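Local coordinates for protein glycerate dehydrogenase/glyoxylate reductase (Thermus thermophilus, PDB 2CUK) that probably reduces glyoxylate and hydroxypyruvate with NAD(P)H, as a member of the D-isomer specific 2-hydroxyacid dehydrogenase family, at residues A[227-240]-A[252-266]. Sequence-based numbering, arbitrary orientation.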
# COMPACT_ATOMS: atom_id res chain seq x y z
N ASN A 227 -5.26 3.64 12.39
CA ASN A 227 -6.56 4.23 12.69
C ASN A 227 -7.17 4.91 11.47
O ASN A 227 -6.71 5.98 11.05
CB ASN A 227 -6.47 5.23 13.84
CG ASN A 227 -7.84 5.79 14.24
OD1 ASN A 227 -8.87 5.17 13.98
ND2 ASN A 227 -7.84 6.95 14.88
N THR A 228 -8.18 4.29 10.89
CA THR A 228 -8.87 4.85 9.74
C THR A 228 -10.34 5.09 10.11
O THR A 228 -11.17 5.36 9.25
CB THR A 228 -8.81 3.90 8.52
OG1 THR A 228 -9.39 2.64 8.86
CG2 THR A 228 -7.36 3.70 8.08
N ALA A 229 -10.63 4.99 11.41
CA ALA A 229 -11.99 5.18 11.93
C ALA A 229 -12.31 6.62 12.35
O ALA A 229 -12.80 7.41 11.56
CB ALA A 229 -12.23 4.23 13.10
N ARG A 230 -12.04 6.95 13.61
CA ARG A 230 -12.30 8.30 14.12
C ARG A 230 -11.07 8.82 14.86
O ARG A 230 -10.53 8.14 15.72
CB ARG A 230 -13.51 8.31 15.06
CG ARG A 230 -14.83 7.90 14.42
CD ARG A 230 -15.24 8.86 13.31
NE ARG A 230 -15.48 10.22 13.80
CZ ARG A 230 -16.57 10.60 14.47
NH1 ARG A 230 -17.53 9.72 14.74
NH2 ARG A 230 -16.70 11.85 14.87
N GLY A 231 -10.65 10.04 14.53
CA GLY A 231 -9.48 10.61 15.16
C GLY A 231 -9.47 10.61 16.68
O GLY A 231 -8.45 10.29 17.29
N ALA A 232 -10.61 10.95 17.29
CA ALA A 232 -10.73 11.02 18.74
C ALA A 232 -10.56 9.71 19.51
O ALA A 232 -10.55 9.70 20.74
CB ALA A 232 -12.07 11.67 19.12
N LEU A 233 -10.43 8.59 18.79
CA LEU A 233 -10.25 7.30 19.44
C LEU A 233 -8.82 7.19 20.00
O LEU A 233 -8.52 6.32 20.83
CB LEU A 233 -10.47 6.16 18.45
CG LEU A 233 -11.85 5.96 17.83
CD1 LEU A 233 -11.79 4.85 16.79
CD2 LEU A 233 -12.86 5.62 18.92
N VAL A 234 -7.96 8.09 19.54
CA VAL A 234 -6.56 8.10 19.95
C VAL A 234 -6.13 9.41 20.60
O VAL A 234 -6.51 10.49 20.15
CB VAL A 234 -5.64 7.89 18.71
CG1 VAL A 234 -4.17 7.90 19.14
CG2 VAL A 234 -5.98 6.59 18.01
N ASP A 235 -5.33 9.30 21.66
CA ASP A 235 -4.79 10.48 22.34
C ASP A 235 -3.57 10.85 21.51
O ASP A 235 -2.50 10.27 21.68
CB ASP A 235 -4.33 10.14 23.76
CG ASP A 235 -3.74 11.34 24.48
OD1 ASP A 235 -3.05 12.16 23.84
OD2 ASP A 235 -3.94 11.47 25.71
N THR A 236 -3.74 11.80 20.60
CA THR A 236 -2.68 12.23 19.70
C THR A 236 -1.34 12.55 20.37
O THR A 236 -0.30 12.06 19.93
CB THR A 236 -3.14 13.44 18.88
OG1 THR A 236 -4.39 13.13 18.26
CG2 THR A 236 -2.11 13.77 17.79
N GLU A 237 -1.36 13.36 21.42
CA GLU A 237 -0.12 13.72 22.09
C GLU A 237 0.59 12.49 22.64
O GLU A 237 1.81 12.36 22.58
CB GLU A 237 -0.45 14.69 23.23
CG GLU A 237 0.79 15.11 24.01
CD GLU A 237 0.66 16.56 24.42
OE1 GLU A 237 -0.36 17.17 24.10
OE2 GLU A 237 1.58 17.08 25.05
N ALA A 238 -0.17 11.54 23.19
CA ALA A 238 0.41 10.32 23.72
C ALA A 238 1.01 9.46 22.60
O ALA A 238 2.03 8.81 22.80
CB ALA A 238 -0.65 9.52 24.48
N LEU A 239 0.38 9.47 21.43
CA LEU A 239 0.89 8.70 20.31
C LEU A 239 2.28 9.21 19.92
O LEU A 239 3.18 8.42 19.63
CB LEU A 239 -0.05 8.80 19.10
CG LEU A 239 0.41 8.02 17.87
CD1 LEU A 239 0.57 6.54 18.21
CD2 LEU A 239 -0.61 8.20 16.74
N VAL A 240 2.46 10.54 19.93
CA VAL A 240 3.75 11.13 19.61
C VAL A 240 4.80 10.59 20.57
O VAL A 240 5.90 10.22 20.16
CB VAL A 240 3.72 12.68 19.75
CG1 VAL A 240 5.14 13.23 19.68
CG2 VAL A 240 2.86 13.30 18.65
N LEU A 252 -2.14 6.72 10.10
CA LEU A 252 -3.41 7.36 10.42
C LEU A 252 -4.09 8.05 9.25
O LEU A 252 -3.45 8.80 8.51
CB LEU A 252 -3.19 8.41 11.51
CG LEU A 252 -2.33 8.04 12.72
CD1 LEU A 252 -2.13 9.29 13.57
CD2 LEU A 252 -2.99 6.93 13.53
N ASP A 253 -5.39 7.82 9.10
CA ASP A 253 -6.15 8.47 8.04
C ASP A 253 -7.07 9.48 8.72
O ASP A 253 -7.70 10.31 8.07
CB ASP A 253 -6.98 7.47 7.25
CG ASP A 253 -7.71 8.12 6.09
OD1 ASP A 253 -7.02 8.76 5.27
OD2 ASP A 253 -8.95 7.99 6.00
N VAL A 254 -7.16 9.39 10.05
CA VAL A 254 -7.99 10.29 10.84
C VAL A 254 -7.16 10.76 12.03
O VAL A 254 -6.36 10.00 12.56
CB VAL A 254 -9.28 9.58 11.35
CG1 VAL A 254 -10.11 9.10 10.16
CG2 VAL A 254 -8.92 8.40 12.26
N THR A 255 -7.36 12.01 12.43
CA THR A 255 -6.59 12.57 13.54
C THR A 255 -7.43 13.43 14.48
O THR A 255 -8.62 13.65 14.27
CB THR A 255 -5.42 13.44 13.01
OG1 THR A 255 -5.95 14.58 12.32
CG2 THR A 255 -4.55 12.64 12.05
N ASP A 256 -6.78 13.90 15.54
CA ASP A 256 -7.40 14.76 16.54
C ASP A 256 -6.33 15.73 17.03
O ASP A 256 -5.38 15.33 17.70
CB ASP A 256 -7.93 13.92 17.71
CG ASP A 256 -8.73 14.75 18.71
OD1 ASP A 256 -8.30 15.88 19.02
OD2 ASP A 256 -9.78 14.28 19.18
N PRO A 257 -6.48 17.03 16.71
CA PRO A 257 -7.58 17.60 15.93
C PRO A 257 -7.47 17.24 14.45
O PRO A 257 -6.46 16.72 13.99
CB PRO A 257 -7.42 19.09 16.17
CG PRO A 257 -5.94 19.24 16.20
CD PRO A 257 -5.50 18.07 17.06
N GLU A 258 -8.53 17.54 13.70
CA GLU A 258 -8.56 17.24 12.28
C GLU A 258 -9.19 18.40 11.51
O GLU A 258 -10.28 18.86 11.85
CB GLU A 258 -9.36 15.96 12.04
CG GLU A 258 -9.31 15.44 10.61
CD GLU A 258 -10.12 14.18 10.44
OE1 GLU A 258 -9.77 13.15 11.06
OE2 GLU A 258 -11.11 14.20 9.67
N PRO A 259 -8.50 18.90 10.47
CA PRO A 259 -7.19 18.44 9.99
C PRO A 259 -6.08 18.62 11.04
O PRO A 259 -6.22 19.41 11.98
CB PRO A 259 -6.94 19.32 8.77
CG PRO A 259 -8.33 19.63 8.28
CD PRO A 259 -9.05 19.92 9.57
N LEU A 260 -4.99 17.89 10.88
CA LEU A 260 -3.85 17.98 11.79
C LEU A 260 -2.92 19.05 11.23
O LEU A 260 -2.35 18.88 10.16
CB LEU A 260 -3.11 16.64 11.87
CG LEU A 260 -2.06 16.51 12.98
CD1 LEU A 260 -2.75 16.36 14.33
CD2 LEU A 260 -1.18 15.31 12.70
N PRO A 261 -2.74 20.17 11.96
CA PRO A 261 -1.89 21.30 11.57
C PRO A 261 -0.49 20.87 11.11
O PRO A 261 0.12 19.99 11.71
CB PRO A 261 -1.84 22.16 12.83
CG PRO A 261 -3.18 21.92 13.43
CD PRO A 261 -3.32 20.42 13.29
N PRO A 262 0.03 21.51 10.05
CA PRO A 262 1.34 21.26 9.44
C PRO A 262 2.53 21.19 10.41
O PRO A 262 3.45 20.40 10.20
CB PRO A 262 1.49 22.41 8.45
CG PRO A 262 0.46 23.43 8.78
CD PRO A 262 -0.67 22.60 9.33
N GLY A 263 2.50 22.01 11.45
CA GLY A 263 3.59 22.03 12.41
C GLY A 263 3.51 21.01 13.53
O GLY A 263 4.34 21.01 14.43
N HIS A 264 2.51 20.13 13.48
CA HIS A 264 2.34 19.11 14.51
C HIS A 264 3.49 18.11 14.44
O HIS A 264 3.88 17.68 13.35
CB HIS A 264 1.00 18.40 14.32
CG HIS A 264 0.58 17.57 15.49
ND1 HIS A 264 1.11 16.33 15.76
CD2 HIS A 264 -0.31 17.82 16.49
CE1 HIS A 264 0.58 15.86 16.87
NE2 HIS A 264 -0.29 16.74 17.33
N PRO A 265 4.06 17.73 15.59
CA PRO A 265 5.18 16.78 15.64
C PRO A 265 5.02 15.46 14.87
O PRO A 265 6.00 14.89 14.40
CB PRO A 265 5.42 16.57 17.14
CG PRO A 265 4.14 17.06 17.79
CD PRO A 265 3.75 18.23 16.94
N LEU A 266 3.79 14.95 14.75
CA LEU A 266 3.61 13.70 14.01
C LEU A 266 4.17 13.79 12.60
O LEU A 266 4.65 12.79 12.06
CB LEU A 266 2.13 13.32 13.95
CG LEU A 266 1.58 12.55 15.15
CD1 LEU A 266 0.10 12.28 14.95
CD2 LEU A 266 2.35 11.24 15.32
O HOH W 1 -5.80 8.91 15.06
O HOH W 2 -10.96 6.33 6.84
O HOH W 3 -11.76 11.69 12.59
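Asn227 and Leu252 pair as a parallel bridge at the C-terminal ends of neighbouring strands in the Rossmann-type NAD-binding domain. Helix 236-243 connects these strands, a beta-alpha-beta crossover. Asp253 N gives Asn227 O a nearly straight hydrogen bond of 3.0 Å.

The Asn227 amide organises the turn that follows. OD1 accepts from Ala229 N, an Asx turn. ND2 donates to Arg230 O, which lies in the amide plane, and to a water that also binds Val254 O. With CG anti to the backbone N (chi1 -176°), the amide crosses Val254 at about a right angle, and ND2 lies 3.2 Å from Val254 CG2. Replacing Asn227 by alanine would probably leave Ala229 N without its acceptor and the bridging water without its ND2 donor, while Arg230 O would keep only Leu233 N of its two donors.

Apolar contacts line the helix. Leu239 CD2 meets Leu252 CD1 tip to tip at 3.7 Å, and Val240 CG2 packs on Leu266 CG. Thr236 CG2 touches the His264 ring obliquely, 3.5 Å from NE2.

Gly231 fits closely: its CA makes a CH...O contact with Thr255 O. Beyond it, Thr236 OG1 donates to Asp256 O, the carbonyl oxygen of the cis peptide bond to Pro257; the 2.5 Å between them is doubtfully short.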